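Local structure of SalCYP truncation (Salinispora tropica, 7ABB) at residues V272-F275 with L276-N279; I248-L251 with A252-G256; R258-F261 with L262-E266; F130-E133 with F134-Y138; F317-P320 with E321-D324. The protein belongs to the cytochrome P450 family, with a largely helical fold that holds a bound heme c in its interior. All blocks are in the same frame, centred on the assembly; numbering follows the deposited sequence.

Interaction 1. Residues V272-F275 with L276-N279; sequences VEEF and LRVN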
loop_
_atom_site.group_PDB
_atom_site.type_symbol
_atom_site.label_atom_id
_atom_site.label_comp_id
_atom_site.label_asym_id
_atom_site.label_seq_id
_atom_site.Cartn_x
_atom_site.Cartn_y
_atom_site.Cartn_z
ATOM N N VAL A 272 4.096 -14.262 1.499
ATOM C CA VAL A 272 3.913 -12.817 1.448
ATOM C C VAL A 272 3.074 -12.427 0.228
ATOM O O VAL A 272 2.155 -11.602 0.335
ATOM C CB VAL A 272 5.275 -12.090 1.464
ATOM C CG1 VAL A 272 5.079 -10.622 1.128
ATOM C CG2 VAL A 272 5.914 -12.258 2.837
ATOM N N GLU A 273 3.358 -13.021 -0.933
ATOM C CA GLU A 273 2.586 -12.696 -2.133
ATOM C C GLU A 273 1.140 -13.136 -1.987
ATOM O O GLU A 273 0.227 -12.465 -2.480
ATOM C CB GLU A 273 3.203 -13.345 -3.356
ATOM C CG GLU A 273 4.625 -12.943 -3.614
ATOM C CD GLU A 273 4.800 -11.447 -3.819
ATOM O OE1 GLU A 273 5.771 -10.883 -3.279
ATOM O OE2 GLU A 273 3.977 -10.847 -4.545
ATOM N N GLU A 274 0.901 -14.271 -1.331
ATOM C CA GLU A 274 -0.473 -14.714 -1.176
ATOM C C GLU A 274 -1.237 -13.798 -0.223
ATOM O O GLU A 274 -2.418 -13.507 -0.463
ATOM C CB GLU A 274 -0.501 -16.165 -0.710
ATOM C CG GLU A 274 -1.890 -16.740 -0.403
ATOM C CD GLU A 274 -2.781 -16.931 -1.621
ATOM O OE1 GLU A 274 -2.551 -16.275 -2.681
ATOM O OE2 GLU A 274 -3.733 -17.762 -1.563
ATOM N N PHE A 275 -0.588 -13.309 0.833
ATOM C CA PHE A 275 -1.251 -12.351 1.713
ATOM C C PHE A 275 -1.473 -11.016 1.013
ATOM O O PHE A 275 -2.526 -10.392 1.193
ATOM C CB PHE A 275 -0.463 -12.162 3.005
ATOM C CG PHE A 275 -0.684 -13.251 4.016
ATOM C CD1 PHE A 275 -1.950 -13.562 4.445
ATOM C CD2 PHE A 275 0.393 -13.916 4.567
ATOM C CE1 PHE A 275 -2.142 -14.568 5.403
ATOM C CE2 PHE A 275 0.210 -14.893 5.532
ATOM C CZ PHE A 275 -1.039 -15.201 5.943
ATOM N N LEU A 276 -0.514 -10.576 0.188
ATOM C CA LEU A 276 -0.750 -9.360 -0.589
ATOM C C LEU A 276 -1.997 -9.494 -1.459
ATOM O O LEU A 276 -2.828 -8.568 -1.548
ATOM C CB LEU A 276 0.483 -9.030 -1.434
ATOM C CG LEU A 276 1.686 -8.473 -0.675
ATOM C CD1 LEU A 276 2.946 -8.535 -1.541
ATOM C CD2 LEU A 276 1.366 -7.048 -0.245
ATOM N N ARG A 277 -2.152 -10.645 -2.124
ATOM C CA ARG A 277 -3.364 -10.903 -2.898
ATOM C C ARG A 277 -4.600 -10.831 -2.015
ATOM O O ARG A 277 -5.544 -10.094 -2.303
ATOM C CB ARG A 277 -3.271 -12.274 -3.563
ATOM C CG ARG A 277 -4.486 -12.583 -4.418
ATOM C CD ARG A 277 -4.575 -14.028 -4.935
ATOM N NE ARG A 277 -4.842 -15.011 -3.869
ATOM C CZ ARG A 277 -6.052 -15.296 -3.403
ATOM N NH1 ARG A 277 -7.115 -14.672 -3.873
ATOM N NH2 ARG A 277 -6.192 -16.205 -2.423
ATOM N N VAL A 278 -4.608 -11.614 -0.928
ATOM C CA VAL A 278 -5.821 -11.829 -0.147
ATOM C C VAL A 278 -6.265 -10.553 0.561
ATOM O O VAL A 278 -7.466 -10.307 0.735
ATOM C CB VAL A 278 -5.547 -12.973 0.849
ATOM C CG1 VAL A 278 -6.471 -12.913 2.071
ATOM C CG2 VAL A 278 -5.645 -14.289 0.103
ATOM N N ASN A 279 -5.304 -9.736 1.013
ATOM C CA ASN A 279 -5.607 -8.569 1.835
ATOM C C ASN A 279 -5.648 -7.262 1.022
ATOM O O ASN A 279 -5.673 -6.171 1.621
ATOM C CB ASN A 279 -4.610 -8.509 2.984
ATOM C CG ASN A 279 -4.823 -9.644 3.926
ATOM O OD1 ASN A 279 -5.973 -9.946 4.241
ATOM N ND2 ASN A 279 -3.748 -10.295 4.383
#
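Glu274 and Arg277, one turn apart on helix 268-278, form the salt bridge of the ExxR motif that marks helix K of cytochromes P450. Arg277 grips the carboxylate side-on with two nitrogens: NE meets Glu274 OE1 at 2.9 Å, almost straight at 176°, and NH2 meets Glu274 OE2 at 3.0 Å. Both oxygens lie in the guanidinium plane, but the nitrogens come from above the carboxylate, whose plane is turned 47° away. A bend at chi2 (69°) folds the Glu274 chain round to bring its oxygens there. This buried side is dense with bonds. Glu274 OE2 also takes Asp324 N and Arg327, probably the second arginine of the Glu-Arg-Arg triad of P450s, while Arg277 NH1 binds Asn311 O and Pro320 O. The other flank is looser: Val272 CG1 lies 4.0 Å from Leu276 CD1, and the partly exposed Glu273 brings OE2 alongside that methyl at 3.9 Å, its carboxylate held by His332 and Arg349. Asn279 sets its amide nearly parallel to the Phe275 ring, ND2 to CD1 3.7 Å. Helix 345-362 packs against Val272 and Leu276, helix 238-253 against Phe275 and Asn279, and Leu276 touches heme c.

Interaction 2. Residues I248-L251 with A252-G256; sequences IQHL and AHHPG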
loop_
_atom_site.group_PDB
_atom_site.type_symbol
_atom_site.label_atom_id
_atom_site.label_comp_id
_atom_site.label_asym_id
_atom_site.label_seq_id
_atom_site.Cartn_x
_atom_site.Cartn_y
_atom_site.Cartn_z
ATOM N N ILE A 248 -0.449 -11.077 9.806
ATOM C CA ILE A 248 -0.178 -11.646 11.130
ATOM C C ILE A 248 -1.475 -12.004 11.829
ATOM O O ILE A 248 -1.525 -12.982 12.579
ATOM C CB ILE A 248 0.683 -10.698 11.990
ATOM C CG1 ILE A 248 1.348 -11.506 13.102
ATOM C CG2 ILE A 248 -0.116 -9.569 12.561
ATOM C CD1 ILE A 248 2.554 -12.284 12.578
ATOM N N GLN A 249 -2.548 -11.241 11.609
ATOM C CA GLN A 249 -3.816 -11.602 12.231
ATOM C C GLN A 249 -4.296 -12.967 11.748
ATOM O O GLN A 249 -4.793 -13.783 12.544
ATOM C CB GLN A 249 -4.866 -10.528 11.958
ATOM C CG GLN A 249 -6.195 -10.888 12.598
ATOM C CD GLN A 249 -7.255 -9.841 12.464
ATOM O OE1 GLN A 249 -7.667 -9.232 13.444
ATOM N NE2 GLN A 249 -7.766 -9.682 11.259
ATOM N N HIS A 250 -4.173 -13.235 10.446
ATOM C CA HIS A 250 -4.512 -14.548 9.928
ATOM C C HIS A 250 -3.661 -15.643 10.562
ATOM O O HIS A 250 -4.192 -16.668 11.015
ATOM C CB HIS A 250 -4.343 -14.565 8.405
ATOM C CG HIS A 250 -4.565 -15.916 7.812
ATOM N ND1 HIS A 250 -5.750 -16.274 7.208
ATOM C CD2 HIS A 250 -3.745 -16.988 7.707
ATOM C CE1 HIS A 250 -5.662 -17.521 6.782
ATOM N NE2 HIS A 250 -4.459 -17.979 7.066
ATOM N N LEU A 251 -2.331 -15.467 10.578
ATOM C CA LEU A 251 -1.472 -16.481 11.183
ATOM C C LEU A 251 -1.840 -16.710 12.646
ATOM O O LEU A 251 -1.809 -17.847 13.135
ATOM C CB LEU A 251 -0.008 -16.074 11.046
ATOM C CG LEU A 251 0.526 -15.945 9.610
ATOM C CD1 LEU A 251 1.960 -15.404 9.618
ATOM C CD2 LEU A 251 0.501 -17.257 8.864
ATOM N N ALA A 252 -2.194 -15.642 13.364
ATOM C CA ALA A 252 -2.559 -15.773 14.774
ATOM C C ALA A 252 -3.850 -16.542 14.989
ATOM O O ALA A 252 -4.094 -17.001 16.102
ATOM C CB ALA A 252 -2.655 -14.376 15.386
ATOM N N HIS A 253 -4.657 -16.715 13.957
ATOM C CA HIS A 253 -5.955 -17.376 14.006
ATOM C C HIS A 253 -5.918 -18.755 13.373
ATOM O O HIS A 253 -6.862 -19.535 13.566
ATOM C CB HIS A 253 -6.973 -16.476 13.259
ATOM C CG HIS A 253 -8.380 -16.972 13.252
ATOM N ND1 HIS A 253 -9.037 -17.398 14.389
ATOM C CD2 HIS A 253 -9.269 -17.069 12.240
ATOM C CE1 HIS A 253 -10.266 -17.763 14.071
ATOM N NE2 HIS A 253 -10.433 -17.573 12.773
ATOM N N HIS A 254 -4.868 -19.072 12.618
ATOM C CA HIS A 254 -4.774 -20.269 11.784
ATOM C C HIS A 254 -3.478 -20.990 12.111
ATOM O O HIS A 254 -2.438 -20.751 11.476
ATOM C CB HIS A 254 -4.827 -19.921 10.300
ATOM C CG HIS A 254 -6.182 -19.517 9.827
ATOM N ND1 HIS A 254 -6.591 -18.203 9.722
ATOM C CD2 HIS A 254 -7.230 -20.272 9.418
ATOM C CE1 HIS A 254 -7.837 -18.172 9.273
ATOM N NE2 HIS A 254 -8.244 -19.412 9.080
ATOM N N PRO A 255 -3.489 -21.865 13.117
ATOM C CA PRO A 255 -2.224 -22.487 13.550
ATOM C C PRO A 255 -1.523 -23.257 12.444
ATOM O O PRO A 255 -0.290 -23.303 12.402
ATOM C CB PRO A 255 -2.670 -23.415 14.690
ATOM C CG PRO A 255 -3.934 -22.830 15.192
ATOM C CD PRO A 255 -4.608 -22.176 14.020
ATOM N N GLY A 256 -2.283 -23.893 11.549
ATOM C CA GLY A 256 -1.660 -24.606 10.442
ATOM C C GLY A 256 -0.792 -23.712 9.568
ATOM O O GLY A 256 0.321 -24.089 9.188
#
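His250, its CG anti to the backbone N (chi1 175°), and His254, its CG anti to the carbonyl carbon (chi1 -73°), swing their imidazoles into an offset stack as helix 238-253 runs out. The ring centroids are 3.9 Å apart and the planes differ by 18°. Within the stack His254 ND1 sits over the centre of the His250 ring, while His250 CE1 lies nearer the rim of its partner, 3.2 Å from that ND1. Through its N-H, His254 ND1 also donates within the plane of its own ring to His250 O at 3.1 Å. His253 N reaches His250 O at 3.0 Å from the opposite face of the carbonyl, so two donors share this oxygen in the weakly bonded last turn, and the ND1 bond, with the stack, helps to fix the rotation of the His254 ring. One residue on, His254 N makes a weak bond to Leu251 O at 3.3 Å; His254 then takes the N-cap position of helix 255-263. Asp257 of that helix bonds His250 NE2 through OD2, tying the first ring to both sides of the break. Ile248 and Leu251 lean on helix 345-362, and the His250 ring meets Phe275 of helix 268-278.

Interaction 3. Residues R258-F261 with L262-E266; sequences RHRF and LRDPE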
loop_
_atom_site.group_PDB
_atom_site.type_symbol
_atom_site.label_atom_id
_atom_site.label_comp_id
_atom_site.label_asym_id
_atom_site.label_seq_id
_atom_site.Cartn_x
_atom_site.Cartn_y
_atom_site.Cartn_z
ATOM N N ARG A 258 0.369 -20.663 10.470
ATOM C CA ARG A 258 1.451 -20.182 11.323
ATOM C C ARG A 258 2.579 -21.206 11.394
ATOM O O ARG A 258 3.760 -20.862 11.226
ATOM C CB ARG A 258 0.896 -19.865 12.711
ATOM C CG ARG A 258 1.927 -19.301 13.651
ATOM C CD ARG A 258 1.272 -18.794 14.955
ATOM N NE ARG A 258 0.771 -19.830 15.867
ATOM C CZ ARG A 258 -0.504 -20.133 16.091
ATOM N NH1 ARG A 258 -1.510 -19.560 15.413
ATOM N NH2 ARG A 258 -0.765 -21.075 17.000
ATOM N N HIS A 259 2.235 -22.468 11.659
ATOM C CA HIS A 259 3.247 -23.517 11.723
ATOM C C HIS A 259 3.982 -23.647 10.398
ATOM O O HIS A 259 5.190 -23.888 10.373
ATOM C CB HIS A 259 2.617 -24.864 12.083
ATOM C CG HIS A 259 2.015 -24.935 13.451
ATOM N ND1 HIS A 259 2.370 -24.094 14.484
ATOM C CD2 HIS A 259 1.092 -25.786 13.960
ATOM C CE1 HIS A 259 1.679 -24.414 15.565
ATOM N NE2 HIS A 259 0.893 -25.433 15.270
ATOM N N ARG A 260 3.266 -23.536 9.280
ATOM C CA ARG A 260 3.934 -23.633 7.990
ATOM C C ARG A 260 4.929 -22.495 7.814
ATOM O O ARG A 260 6.065 -22.717 7.392
ATOM C CB ARG A 260 2.909 -23.625 6.859
ATOM C CG ARG A 260 3.513 -23.693 5.464
ATOM C CD ARG A 260 4.101 -25.049 5.132
ATOM N NE ARG A 260 4.705 -25.051 3.806
ATOM C CZ ARG A 260 4.011 -25.153 2.674
ATOM N NH1 ARG A 260 2.692 -25.264 2.713
ATOM N NH2 ARG A 260 4.634 -25.147 1.503
ATOM N N PHE A 261 4.513 -21.266 8.130
ATOM C CA PHE A 261 5.404 -20.121 7.981
ATOM C C PHE A 261 6.605 -20.256 8.901
ATOM O O PHE A 261 7.738 -19.958 8.513
ATOM C CB PHE A 261 4.658 -18.814 8.278
ATOM C CG PHE A 261 5.386 -17.577 7.837
ATOM C CD1 PHE A 261 6.312 -16.970 8.654
ATOM C CD2 PHE A 261 5.132 -17.020 6.597
ATOM C CE1 PHE A 261 6.991 -15.814 8.242
ATOM C CE2 PHE A 261 5.802 -15.872 6.182
ATOM C CZ PHE A 261 6.731 -15.275 7.008
ATOM N N LEU A 262 6.370 -20.759 10.106
ATOM C CA LEU A 262 7.432 -20.897 11.089
ATOM C C LEU A 262 8.451 -21.945 10.656
ATOM O O LEU A 262 9.665 -21.712 10.713
ATOM C CB LEU A 262 6.809 -21.280 12.442
ATOM C CG LEU A 262 7.748 -21.560 13.591
ATOM C CD1 LEU A 262 8.545 -20.298 13.902
ATOM C CD2 LEU A 262 6.944 -22.057 14.802
ATOM N N ARG A 263 7.974 -23.114 10.241
ATOM C CA ARG A 263 8.813 -24.288 10.072
ATOM C C ARG A 263 9.334 -24.478 8.656
ATOM O O ARG A 263 10.204 -25.332 8.454
ATOM C CB ARG A 263 8.032 -25.542 10.489
ATOM C CG ARG A 263 7.560 -25.513 11.940
ATOM C CD ARG A 263 6.483 -26.568 12.207
ATOM N NE ARG A 263 5.909 -26.446 13.550
ATOM C CZ ARG A 263 4.798 -27.058 13.952
ATOM N NH1 ARG A 263 4.358 -26.876 15.189
ATOM N NH2 ARG A 263 4.123 -27.844 13.123
ATOM N N ASP A 264 8.830 -23.723 7.678
ATOM C CA ASP A 264 9.203 -23.881 6.267
ATOM C C ASP A 264 9.634 -22.528 5.705
ATOM O O ASP A 264 8.903 -21.884 4.942
ATOM C CB ASP A 264 8.040 -24.481 5.466
ATOM C CG ASP A 264 8.393 -24.758 4.001
ATOM O OD1 ASP A 264 9.574 -24.614 3.625
ATOM O OD2 ASP A 264 7.476 -25.123 3.221
ATOM N N PRO A 265 10.836 -22.070 6.055
ATOM C CA PRO A 265 11.271 -20.737 5.600
ATOM C C PRO A 265 11.208 -20.547 4.100
ATOM O O PRO A 265 10.981 -19.425 3.634
ATOM C CB PRO A 265 12.720 -20.651 6.100
ATOM C CG PRO A 265 12.779 -21.575 7.244
ATOM C CD PRO A 265 11.826 -22.703 6.946
ATOM N N GLU A 266 11.424 -21.607 3.326
ATOM C CA GLU A 266 11.439 -21.481 1.877
ATOM C C GLU A 266 10.100 -21.000 1.322
ATOM O O GLU A 266 10.070 -20.414 0.233
ATOM C CB GLU A 266 11.819 -22.829 1.260
ATOM C CG GLU A 266 11.795 -22.879 -0.258
ATOM C CD GLU A 266 12.139 -24.260 -0.795
ATOM O OE1 GLU A 266 11.582 -24.651 -1.843
ATOM O OE2 GLU A 266 12.964 -24.954 -0.161
#
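Leu262 continues helix 255-263 by giving its N-H to Arg258 O at 2.8 Å, with CB lying against the same carbonyl; its side chain extends to Pro364 and to His360 of helix 345-362. Next comes Arg263, whose N bonds His259 O at 2.9 Å and whose chain, extended from CG to NE, doubles back along the helix. Because its CG stands beside the backbone N (chi1 -59°), as does that of His259, both side chains run the same way and the guanidinium lies flat on the imidazole, centres 3.9 Å apart and planes at 14°. Arg263 NH1 is over the middle of the ring, 3.5 Å from His259 ND1, and makes no hydrogen bond to it. Asp264 is the first residue to leave the helix. Asp264 N still bonds Arg260 O at 3.0 Å, and its OD2 receives Arg260 NE at 2.8 Å through the anti lone pair, the carboxylate and guanidinium being nearly coplanar. Arg260 NH2 adds a weak bond to Asp264 OD2 at 3.3 Å and makes a salt bridge to Asp326. Two arginines thus spend their charge differently at this helix end: one in a directional ion pair, the other over a ring face, where it would probably favour a neutral His259.

Interaction 4. Residues F130-E133 with F134-Y138; sequences FSDE and FARPY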
loop_
_atom_site.group_PDB
_atom_site.type_symbol
_atom_site.label_atom_id
_atom_site.label_comp_id
_atom_site.label_asym_id
_atom_site.label_seq_id
_atom_site.Cartn_x
_atom_site.Cartn_y
_atom_site.Cartn_z
ATOM N N PHE A 130 -0.456 -4.458 17.799
ATOM C CA PHE A 130 0.529 -4.744 16.760
ATOM C C PHE A 130 0.822 -3.517 15.900
ATOM O O PHE A 130 1.988 -3.186 15.650
ATOM C CB PHE A 130 0.033 -5.902 15.899
ATOM C CG PHE A 130 0.941 -6.256 14.766
ATOM C CD1 PHE A 130 1.979 -7.153 14.934
ATOM C CD2 PHE A 130 0.764 -5.681 13.508
ATOM C CE1 PHE A 130 2.829 -7.476 13.886
ATOM C CE2 PHE A 130 1.587 -6.031 12.455
ATOM C CZ PHE A 130 2.620 -6.922 12.637
ATOM N N SER A 131 -0.216 -2.854 15.394
ATOM C CA SER A 131 0.058 -1.775 14.452
ATOM C C SER A 131 0.439 -0.474 15.155
ATOM O O SER A 131 1.314 0.252 14.671
ATOM C CB SER A 131 -1.141 -1.556 13.532
ATOM O OG SER A 131 -1.294 -2.691 12.695
ATOM N N ASP A 132 -0.200 -0.157 16.283
ATOM C CA ASP A 132 0.086 1.097 16.978
ATOM C C ASP A 132 1.488 1.102 17.571
ATOM O O ASP A 132 2.209 2.105 17.472
ATOM C CB ASP A 132 -0.930 1.339 18.093
ATOM C CG ASP A 132 -2.316 1.672 17.582
ATOM O OD1 ASP A 132 -2.469 1.928 16.366
ATOM O OD2 ASP A 132 -3.250 1.681 18.410
ATOM N N GLU A 133 1.883 0.010 18.230
ATOM C CA GLU A 133 3.143 -0.018 18.969
ATOM C C GLU A 133 4.309 -0.508 18.127
ATOM O O GLU A 133 5.445 -0.085 18.366
ATOM C CB GLU A 133 3.008 -0.910 20.211
ATOM C CG GLU A 133 1.941 -0.461 21.144
ATOM C CD GLU A 133 1.990 -1.242 22.433
ATOM O OE1 GLU A 133 1.151 -2.154 22.616
ATOM O OE2 GLU A 133 2.913 -0.967 23.247
ATOM N N PHE A 134 4.060 -1.354 17.126
ATOM C CA PHE A 134 5.126 -1.987 16.351
ATOM C C PHE A 134 5.079 -1.562 14.889
ATOM O O PHE A 134 5.984 -0.856 14.438
ATOM C CB PHE A 134 5.073 -3.515 16.473
ATOM C CG PHE A 134 5.975 -4.208 15.498
ATOM C CD1 PHE A 134 7.303 -3.869 15.436
ATOM C CD2 PHE A 134 5.499 -5.140 14.601
ATOM C CE1 PHE A 134 8.148 -4.445 14.516
ATOM C CE2 PHE A 134 6.340 -5.729 13.672
ATOM C CZ PHE A 134 7.659 -5.383 13.620
ATOM N N ALA A 135 4.071 -1.969 14.132
ATOM C CA ALA A 135 4.193 -1.916 12.680
ATOM C C ALA A 135 4.262 -0.483 12.171
ATOM O O ALA A 135 5.052 -0.195 11.267
ATOM C CB ALA A 135 3.050 -2.669 12.004
ATOM N N ARG A 136 3.445 0.430 12.715
ATOM C CA ARG A 136 3.456 1.787 12.161
ATOM C C ARG A 136 4.784 2.496 12.392
ATOM O O ARG A 136 5.342 3.042 11.425
ATOM C CB ARG A 136 2.276 2.593 12.704
ATOM C CG ARG A 136 2.048 3.901 11.956
ATOM C CD ARG A 136 0.778 4.583 12.402
ATOM N NE ARG A 136 -0.378 3.726 12.124
ATOM C CZ ARG A 136 -1.163 3.167 13.039
ATOM N NH1 ARG A 136 -0.971 3.363 14.342
ATOM N NH2 ARG A 136 -2.162 2.398 12.632
ATOM N N PRO A 137 5.342 2.557 13.606
ATOM C CA PRO A 137 6.659 3.188 13.742
ATOM C C PRO A 137 7.745 2.451 12.973
ATOM O O PRO A 137 8.665 3.093 12.443
ATOM C CB PRO A 137 6.897 3.193 15.259
ATOM C CG PRO A 137 5.944 2.316 15.826
ATOM C CD PRO A 137 4.782 2.177 14.907
ATOM N N TYR A 138 7.649 1.128 12.875
ATOM C CA TYR A 138 8.589 0.342 12.074
ATOM C C TYR A 138 8.570 0.783 10.618
ATOM O O TYR A 138 9.608 1.132 10.043
ATOM C CB TYR A 138 8.204 -1.135 12.186
ATOM C CG TYR A 138 8.817 -2.079 11.199
ATOM C CD1 TYR A 138 10.155 -2.435 11.271
ATOM C CD2 TYR A 138 8.052 -2.631 10.180
ATOM C CE1 TYR A 138 10.702 -3.324 10.369
ATOM C CE2 TYR A 138 8.587 -3.517 9.300
ATOM C CZ TYR A 138 9.883 -3.891 9.400
ATOM O OH TYR A 138 10.386 -4.783 8.501
HETATM O O HOH W 1 1.379 4.308 15.955
#
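Phe130 and Phe134 make an offset edge-to-face pair in the buried opening turn of helix 130-147, just after strand 127-129. The edge of Phe134 points at the face of Phe130, with CD2 3.6 Å from Phe130 CE1 and the planes at 75°. Ala135 CB approaches the same ring obliquely, 3.7 Å from Phe130 CE2. The backbone here is a widened, pi-type turn. Phe130 O takes Phe134 N from above the carbonyl plane and, within that plane, Ala135 N at 2.9 Å; Ser131 O likewise accepts Arg136 N five residues on. Pro137 offers no N-H to the preceding turn, and the helix kinks there. On the more open flank Arg136, bent at chi3 (-61°), turns its NH1 to Asp132 OD1 at 2.9 Å. The carboxylate is met on its anti side, 26° out of its plane. A water donates to Asp132 O at 2.8 Å and accepts from Arg136 NH1, so this nitrogen holds the carboxylate directly and the backbone carbonyl through water. Arg136 also touches helix 154-165. Helix 130-147 probably corresponds to helix E: Phe130 and Ala135 pack on helix 238-253, Phe134 and Pro137 on 108-120 and Tyr138 on 345-362, as in the P450 four-helix core bundle.

Interaction 5. Residues F317-P320 with E321-D324; sequences FPEP and ERVD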
loop_
_atom_site.group_PDB
_atom_site.type_symbol
_atom_site.label_atom_id
_atom_site.label_comp_id
_atom_site.label_asym_id
_atom_site.label_seq_id
_atom_site.Cartn_x
_atom_site.Cartn_y
_atom_site.Cartn_z
ATOM N N PHE A 317 -8.087 -17.007 -10.049
ATOM C CA PHE A 317 -7.635 -17.479 -8.743
ATOM C C PHE A 317 -8.671 -18.439 -8.171
ATOM O O PHE A 317 -9.571 -18.029 -7.419
ATOM C CB PHE A 317 -7.400 -16.314 -7.782
ATOM C CG PHE A 317 -6.511 -15.235 -8.313
ATOM C CD1 PHE A 317 -5.145 -15.282 -8.106
ATOM C CD2 PHE A 317 -7.047 -14.146 -8.964
ATOM C CE1 PHE A 317 -4.319 -14.290 -8.564
ATOM C CE2 PHE A 317 -6.220 -13.134 -9.432
ATOM C CZ PHE A 317 -4.851 -13.206 -9.210
ATOM N N PRO A 318 -8.611 -19.709 -8.537
ATOM C CA PRO A 318 -9.604 -20.664 -8.027
ATOM C C PRO A 318 -9.581 -20.731 -6.505
ATOM O O PRO A 318 -8.531 -20.621 -5.868
ATOM C CB PRO A 318 -9.178 -21.988 -8.663
ATOM C CG PRO A 318 -8.300 -21.620 -9.807
ATOM C CD PRO A 318 -7.604 -20.359 -9.390
ATOM N N GLU A 319 -10.759 -20.926 -5.920
ATOM C CA GLU A 319 -10.948 -20.835 -4.473
ATOM C C GLU A 319 -10.336 -19.533 -3.951
ATOM O O GLU A 319 -9.428 -19.558 -3.114
ATOM C CB GLU A 319 -10.359 -22.033 -3.738
ATOM C CG GLU A 319 -10.861 -23.320 -4.247
ATOM C CD GLU A 319 -10.327 -24.482 -3.452
ATOM O OE1 GLU A 319 -9.886 -24.288 -2.288
ATOM O OE2 GLU A 319 -10.339 -25.584 -4.027
ATOM N N PRO A 320 -10.782 -18.374 -4.459
ATOM C CA PRO A 320 -10.066 -17.129 -4.170
ATOM C C PRO A 320 -10.078 -16.729 -2.713
ATOM O O PRO A 320 -9.167 -15.997 -2.301
ATOM C CB PRO A 320 -10.789 -16.093 -5.036
ATOM C CG PRO A 320 -12.128 -16.663 -5.223
ATOM C CD PRO A 320 -11.961 -18.139 -5.318
ATOM N N GLU A 321 -11.053 -17.153 -1.913
ATOM C CA GLU A 321 -11.061 -16.739 -0.521
ATOM C C GLU A 321 -10.068 -17.519 0.319
ATOM O O GLU A 321 -9.824 -17.136 1.467
ATOM C CB GLU A 321 -12.471 -16.870 0.060
ATOM C CG GLU A 321 -13.408 -15.795 -0.473
ATOM C CD GLU A 321 -14.586 -15.525 0.442
ATOM O OE1 GLU A 321 -15.081 -16.483 1.078
ATOM O OE2 GLU A 321 -15.012 -14.350 0.530
ATOM N N ARG A 322 -9.480 -18.578 -0.228
ATOM C CA ARG A 322 -8.588 -19.448 0.539
ATOM C C ARG A 322 -7.183 -18.890 0.513
ATOM O O ARG A 322 -6.644 -18.588 -0.555
ATOM C CB ARG A 322 -8.543 -20.849 -0.049
ATOM C CG ARG A 322 -7.645 -21.797 0.725
ATOM C CD ARG A 322 -7.794 -23.237 0.263
ATOM N NE ARG A 322 -7.534 -24.158 1.365
ATOM C CZ ARG A 322 -8.426 -24.984 1.909
ATOM N NH1 ARG A 322 -9.679 -25.065 1.453
ATOM N NH2 ARG A 322 -8.050 -25.758 2.916
ATOM N N VAL A 323 -6.572 -18.780 1.688
ATOM C CA VAL A 323 -5.150 -18.480 1.767
ATOM C C VAL A 323 -4.411 -19.783 1.484
ATOM O O VAL A 323 -4.534 -20.753 2.241
ATOM C CB VAL A 323 -4.772 -17.912 3.144
ATOM C CG1 VAL A 323 -3.256 -17.796 3.284
ATOM C CG2 VAL A 323 -5.421 -16.552 3.331
ATOM N N ASP A 324 -3.674 -19.825 0.373
ATOM C CA ASP A 324 -2.983 -21.047 -0.035
ATOM C C ASP A 324 -1.555 -20.658 -0.390
ATOM O O ASP A 324 -1.307 -20.118 -1.470
ATOM C CB ASP A 324 -3.700 -21.719 -1.208
ATOM C CG ASP A 324 -3.043 -23.005 -1.612
ATOM O OD1 ASP A 324 -2.009 -23.365 -1.002
ATOM O OD2 ASP A 324 -3.586 -23.697 -2.518
#
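Glu319 to Arg322 form a type I beta turn in the loop between helices 307-310 and 345-362, the irregular meander region of the cytochrome P450 fold. Glu319 enters it with positive phi (50°), and Pro320, whose ring restricts phi, takes the i+1 position. The turn is closed by Arg322 N, which donates to Glu319 O at 3.0 Å with an angle of 161° at the hydrogen, the nitrogen standing above the carbonyl plane. Arg327 reinforces it: its NH2 bonds both Glu319 O and Arg322 O. Inward, Pro320 O receives Arg277 NH1 from helix 268-278. The side chains of Glu319 and Arg322 leave the turn side by side at the exposed surface. Their chains are extended, and the carboxylate and guanidinium planes stand 69° apart, so the groups do not pair squarely. Both residues also touch a crystal neighbour, which may influence their poses. What remains is a long salt bridge, Glu319 OE1 to Arg322 NH1 at 3.8 Å, with OE1 closer still to the aliphatic Arg322 CD, at 3.5 Å.

In the fold
Interactions 1 and 4 are buried, interactions 2 and 3 partly so, and interaction 5 lies at the surface. The ion pairs differ: the pair of interaction 1 is two-pronged and ringed by further partners, that of interaction 3 converges on a single oxygen at a helix end, that of interaction 4 is one water-backed bond to an exposed aspartate, and that of interaction 5 is long. Interactions 2 and 3 share helix 255-263 and are joined by Leu251 O to Arg258 NH1. Phe275 of interaction 1 packs on His250 and Leu251 of interaction 2, while residues 317-324 bond to interaction 1 through Pro320 O and Asp324 N. Interaction 4 lies farther off and meets this group where Phe130 touches Ile248.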